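Long-range contacts in lantibiotic dehydratase (Microbispora corallina, PDB 5EHK), which probably dehydrates serine and threonine residues of the NAI-107 precursor peptide, using glutamate delivered by glutamyl-tRNA: residues 500-505 / 528-533; 534-539 / 636-641. All coordinates share one frame; numbering follows the deposited sequence.

How the interactions relate
Interaction 1 comes first along the chain: strand 500-508 runs into helix 512-516, returns as strand 521-524, and the loop that follows folds back so that 528-533 meets 500-505. The same loop runs straight on into 534-539, where interaction 2 opens; it closes about a hundred residues later at 636-641, just after strand 629-634 and before helix 641-644. The two closures therefore follow one another, neither enclosing nor crossing the other. The centres of interactions 1 and 2 lie about 10 Å apart. Together they tie the strands around 500-508 to the sheet holding strands 566-572 and 629-634, and Glu502, together with packing of Ser530 on Met638, joins both contacts.

Interaction 1: 500-505 / 528-533; sequences SLELGV and PGSHHA
Glu502 and Ser530 face each other in a single antiparallel bridge, where the loop after strand 521-524 folds back along strand 500-508 in the N-terminal lantibiotic dehydratase region. They form a hydrogen-bonded pair, but both backbone bonds are weak, with N of each residue 3.4 Å from O of the other. Their side chains supply a further link. CG of Glu502 lies anti to the carbonyl carbon (chi1 -70°) and the chain beyond it is extended, which carries the carboxylate alongside Ser530. The hydroxyl OG of Ser530 donates to Glu502 OE1 at 2.9 Å, approaching from above the carboxylate plane, 49° out of it. The same OG accepts from the backbone N of His532 at 3.1 Å, an ST turn tying the side chain to the backbone two residues on. Serine suits this place because one small hydroxyl can serve as donor and acceptor together. Glutamate is long enough for its buried carboxylate to reach Thr536 OG1 with OE1 and the backbone N of Gly534 with OE2 as well.

At the start of the strand Ser500 points at the loop, and its OG accepts from the backbone N of Ala533, though the modelled length is doubtfully short. Leu501 heads away overall, onto Phe6 and Trp663, while its CB still touches O of Ser530. CB of His531 leaves its backbone away from the strand, and its ring meets Trp663; a water in the ring plane, at the edge, spans 2.7 Å to ND1 of His531 and donates to O of Ser500.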
loop_
_atom_site.group_PDB
_atom_site.type_symbol
_atom_site.label_atom_id
_atom_site.label_comp_id
_atom_site.label_asym_id
_atom_site.label_seq_id
_atom_site.Cartn_x
_atom_site.Cartn_y
_atom_site.Cartn_z
ATOM N N SER A 500 32.697 -2.129 3.221
ATOM C CA SER A 500 33.347 -2.069 1.919
ATOM C C SER A 500 32.384 -1.908 0.723
ATOM O O SER A 500 31.177 -1.903 0.888
ATOM C CB SER A 500 34.272 -3.283 1.736
ATOM O OG SER A 500 33.578 -4.497 1.459
ATOM N N LEU A 501 32.932 -1.730 -0.472
ATOM C CA LEU A 501 32.122 -1.588 -1.679
ATOM C C LEU A 501 32.989 -1.744 -2.938
ATOM O O LEU A 501 34.206 -1.846 -2.829
ATOM C CB LEU A 501 31.356 -0.257 -1.696
ATOM C CG LEU A 501 32.167 1.030 -1.784
ATOM C CD1 LEU A 501 31.390 2.025 -2.615
ATOM C CD2 LEU A 501 32.491 1.597 -0.388
ATOM N N GLU A 502 32.351 -1.808 -4.107
ATOM C CA GLU A 502 33.047 -1.921 -5.380
ATOM C C GLU A 502 32.346 -1.068 -6.411
ATOM O O GLU A 502 31.153 -1.227 -6.621
ATOM C CB GLU A 502 33.098 -3.388 -5.852
ATOM C CG GLU A 502 34.025 -4.258 -4.987
ATOM C CD GLU A 502 34.067 -5.732 -5.381
ATOM O OE1 GLU A 502 33.079 -6.253 -5.967
ATOM O OE2 GLU A 502 35.101 -6.371 -5.082
ATOM N N LEU A 503 33.072 -0.142 -7.027
ATOM C CA LEU A 503 32.542 0.652 -8.124
ATOM C C LEU A 503 33.253 0.154 -9.364
ATOM O O LEU A 503 34.444 -0.142 -9.330
ATOM C CB LEU A 503 32.810 2.148 -7.899
ATOM C CG LEU A 503 32.222 2.725 -6.607
ATOM C CD1 LEU A 503 32.689 4.147 -6.326
ATOM C CD2 LEU A 503 30.685 2.651 -6.641
ATOM N N GLY A 504 32.529 0.016 -10.457
ATOM C CA GLY A 504 33.166 -0.313 -11.713
ATOM C C GLY A 504 33.144 0.974 -12.482
ATOM O O GLY A 504 32.114 1.626 -12.497
ATOM N N VAL A 505 34.261 1.371 -13.083
ATOM C CA VAL A 505 34.295 2.642 -13.810
ATOM C C VAL A 505 35.063 2.594 -15.117
ATOM O O VAL A 505 35.864 1.690 -15.351
ATOM C CB VAL A 505 34.846 3.815 -12.962
ATOM C CG1 VAL A 505 33.923 4.148 -11.776
ATOM C CG2 VAL A 505 36.266 3.533 -12.522
ATOM N N PRO A 528 25.233 -3.195 -11.805
ATOM C CA PRO A 528 25.248 -3.093 -10.341
ATOM C C PRO A 528 26.656 -3.093 -9.739
ATOM O O PRO A 528 27.586 -3.714 -10.279
ATOM C CB PRO A 528 24.474 -4.338 -9.894
ATOM C CG PRO A 528 24.694 -5.322 -10.979
ATOM C CD PRO A 528 24.765 -4.518 -12.259
ATOM N N GLY A 529 26.809 -2.361 -8.638
ATOM C CA GLY A 529 28.024 -2.413 -7.845
ATOM C C GLY A 529 27.875 -3.522 -6.816
ATOM O O GLY A 529 26.920 -4.315 -6.866
ATOM N N SER A 530 28.783 -3.548 -5.850
ATOM C CA SER A 530 28.757 -4.573 -4.834
ATOM C C SER A 530 28.883 -3.958 -3.439
ATOM O O SER A 530 29.193 -2.767 -3.304
ATOM C CB SER A 530 29.871 -5.572 -5.095
ATOM O OG SER A 530 30.943 -5.349 -4.208
ATOM N N HIS A 531 28.610 -4.740 -2.398
ATOM C CA HIS A 531 28.796 -4.217 -1.061
ATOM C C HIS A 531 29.934 -4.918 -0.333
ATOM O O HIS A 531 30.100 -4.771 0.884
ATOM C CB HIS A 531 27.492 -4.317 -0.290
ATOM C CG HIS A 531 26.444 -3.384 -0.803
ATOM N ND1 HIS A 531 26.576 -2.010 -0.739
ATOM C CD2 HIS A 531 25.270 -3.621 -1.435
ATOM C CE1 HIS A 531 25.519 -1.442 -1.295
ATOM N NE2 HIS A 531 24.716 -2.397 -1.731
ATOM N N HIS A 532 30.766 -5.623 -1.096
ATOM C CA HIS A 532 31.900 -6.357 -0.530
ATOM C C HIS A 532 33.197 -6.182 -1.322
ATOM O O HIS A 532 33.270 -6.544 -2.493
ATOM C CB HIS A 532 31.574 -7.839 -0.480
ATOM C CG HIS A 532 32.659 -8.665 0.124
ATOM N ND1 HIS A 532 32.840 -8.768 1.488
ATOM C CD2 HIS A 532 33.641 -9.398 -0.447
ATOM C CE1 HIS A 532 33.870 -9.560 1.731
ATOM N NE2 HIS A 532 34.378 -9.950 0.574
ATOM N N ALA A 533 34.219 -5.617 -0.701
ATOM C CA ALA A 533 35.537 -5.529 -1.354
ATOM C C ALA A 533 36.060 -6.917 -1.725
ATOM O O ALA A 533 36.299 -7.739 -0.838
ATOM C CB ALA A 533 36.522 -4.842 -0.446
HETATM O O HOH W 1 28.481 -1.002 0.911
#

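Interaction 2: 534-539 / 636-641; sequences GATLGR and PNMVSA
Pro636 brings its carbonyl oxygen up to a single turn, residues 535-538, that has helical backbone angles; the contact is loop against loop, structural packing within the N-terminal lantibiotic dehydratase region that joins the segment after strand 629-634 to the one before helix 545-556. The oxygen of Pro636 lies 4.2 Å from CA of Gly538, and glycine suits that position because, having no side chain, it lets the backbone come close to this oxygen. The ring of Pro636 packs on Asp569 of strand 566-572.

Asn637 follows, and its backbone rather than its side chain meets the turn: CA makes a CA-H...O contact of 3.5 Å with O of Ala535, an oxygen that also takes a weak bond from N of Gly538. The side chain points away and builds an Asx turn, OD1 accepting from N of Val639 with the donor tilted 28° from the carbonyl plane. Asparagine's short amide is well matched to that reach.

Met638 supplies the apolar part of the contact. Bent at both chi2 and chi3, its flexible chain crosses Thr536 obliquely, laying CG 3.7 Å from CA of Thr536. The methyl of Ala535 is short enough to lie against both the carbonyl of Asn637 and the sulfur of Met638, while the hydroxyl of Thr536 has its polar partner in Glu502. Val639 then turns to Phe572, and Ser640 N-caps helix 641-644, its OG accepting from the backbone N of Ala643.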
loop_
_atom_site.group_PDB
_atom_site.type_symbol
_atom_site.label_atom_id
_atom_site.label_comp_id
_atom_site.label_asym_id
_atom_site.label_seq_id
_atom_site.Cartn_x
_atom_site.Cartn_y
_atom_site.Cartn_z
ATOM N N GLY A 534 36.174 -7.216 -3.016
ATOM C CA GLY A 534 36.628 -8.542 -3.420
ATOM C C GLY A 534 35.581 -9.418 -4.124
ATOM O O GLY A 534 35.918 -10.439 -4.752
ATOM N N ALA A 535 34.307 -9.028 -4.023
ATOM C CA ALA A 535 33.234 -9.847 -4.564
ATOM C C ALA A 535 33.351 -10.006 -6.073
ATOM O O ALA A 535 33.212 -11.116 -6.592
ATOM C CB ALA A 535 31.883 -9.256 -4.201
ATOM N N THR A 536 33.610 -8.897 -6.770
ATOM C CA THR A 536 33.689 -8.942 -8.221
ATOM C C THR A 536 34.932 -9.708 -8.688
ATOM O O THR A 536 34.903 -10.399 -9.701
ATOM C CB THR A 536 33.700 -7.524 -8.844
ATOM O OG1 THR A 536 32.508 -6.827 -8.471
ATOM C CG2 THR A 536 33.762 -7.604 -10.377
ATOM N N LEU A 537 36.013 -9.608 -7.927
ATOM C CA LEU A 537 37.271 -10.237 -8.315
ATOM C C LEU A 537 37.207 -11.749 -8.094
ATOM O O LEU A 537 37.966 -12.520 -8.691
ATOM C CB LEU A 537 38.436 -9.629 -7.528
ATOM C CG LEU A 537 38.862 -8.177 -7.790
ATOM C CD1 LEU A 537 37.819 -7.135 -7.414
ATOM C CD2 LEU A 537 40.128 -7.899 -7.033
ATOM N N GLY A 538 36.277 -12.148 -7.231
ATOM C CA GLY A 538 36.197 -13.492 -6.712
ATOM C C GLY A 538 36.319 -14.654 -7.670
ATOM O O GLY A 538 37.185 -15.517 -7.477
ATOM N N ARG A 539 35.466 -14.696 -8.692
ATOM C CA ARG A 539 35.416 -15.852 -9.585
ATOM C C ARG A 539 36.550 -15.858 -10.639
ATOM O O ARG A 539 36.631 -16.741 -11.495
ATOM C CB ARG A 539 34.057 -15.913 -10.278
ATOM C CG ARG A 539 33.865 -14.809 -11.292
ATOM C CD ARG A 539 32.896 -15.245 -12.351
ATOM N NE ARG A 539 32.567 -14.190 -13.295
ATOM C CZ ARG A 539 32.554 -14.380 -14.615
ATOM N NH1 ARG A 539 32.879 -15.566 -15.121
ATOM N NH2 ARG A 539 32.244 -13.378 -15.436
ATOM N N PRO A 636 31.042 -13.421 -0.961
ATOM C CA PRO A 636 32.254 -13.048 -1.699
ATOM C C PRO A 636 32.201 -13.312 -3.195
ATOM O O PRO A 636 33.250 -13.546 -3.785
ATOM C CB PRO A 636 33.316 -13.967 -1.095
ATOM C CG PRO A 636 32.733 -14.475 0.174
ATOM C CD PRO A 636 31.279 -14.583 -0.092
ATOM N N ASN A 637 31.021 -13.234 -3.797
ATOM C CA ASN A 637 30.895 -13.287 -5.239
ATOM C C ASN A 637 29.781 -12.345 -5.712
ATOM O O ASN A 637 29.192 -11.616 -4.921
ATOM C CB ASN A 637 30.599 -14.706 -5.682
ATOM C CG ASN A 637 29.276 -15.225 -5.140
ATOM O OD1 ASN A 637 28.202 -14.627 -5.370
ATOM N ND2 ASN A 637 29.341 -16.326 -4.397
ATOM N N MET A 638 29.472 -12.391 -6.998
ATOM C CA MET A 638 28.455 -11.528 -7.538
ATOM C C MET A 638 27.212 -12.305 -7.975
ATOM O O MET A 638 26.408 -11.823 -8.774
ATOM C CB MET A 638 29.022 -10.702 -8.685
ATOM C CG MET A 638 30.027 -9.685 -8.236
ATOM S SD MET A 638 29.294 -8.399 -7.191
ATOM C CE MET A 638 28.183 -7.602 -8.333
ATOM N N VAL A 639 27.026 -13.502 -7.435
ATOM C CA VAL A 639 25.748 -14.166 -7.643
ATOM C C VAL A 639 24.650 -13.473 -6.839
ATOM O O VAL A 639 24.829 -13.134 -5.671
ATOM C CB VAL A 639 25.839 -15.652 -7.332
ATOM C CG1 VAL A 639 24.505 -16.339 -7.595
ATOM C CG2 VAL A 639 26.955 -16.245 -8.160
ATOM N N SER A 640 23.524 -13.245 -7.487
ATOM C CA SER A 640 22.422 -12.505 -6.893
ATOM C C SER A 640 21.679 -13.311 -5.837
ATOM O O SER A 640 20.935 -14.235 -6.184
ATOM C CB SER A 640 21.418 -12.150 -7.982
ATOM O OG SER A 640 20.255 -11.574 -7.412
ATOM N N ALA A 641 21.830 -12.954 -4.563
ATOM C CA ALA A 641 21.109 -13.677 -3.513
ATOM C C ALA A 641 19.578 -13.621 -3.725
ATOM O O ALA A 641 18.868 -14.607 -3.501
ATOM C CB ALA A 641 21.492 -13.159 -2.133
#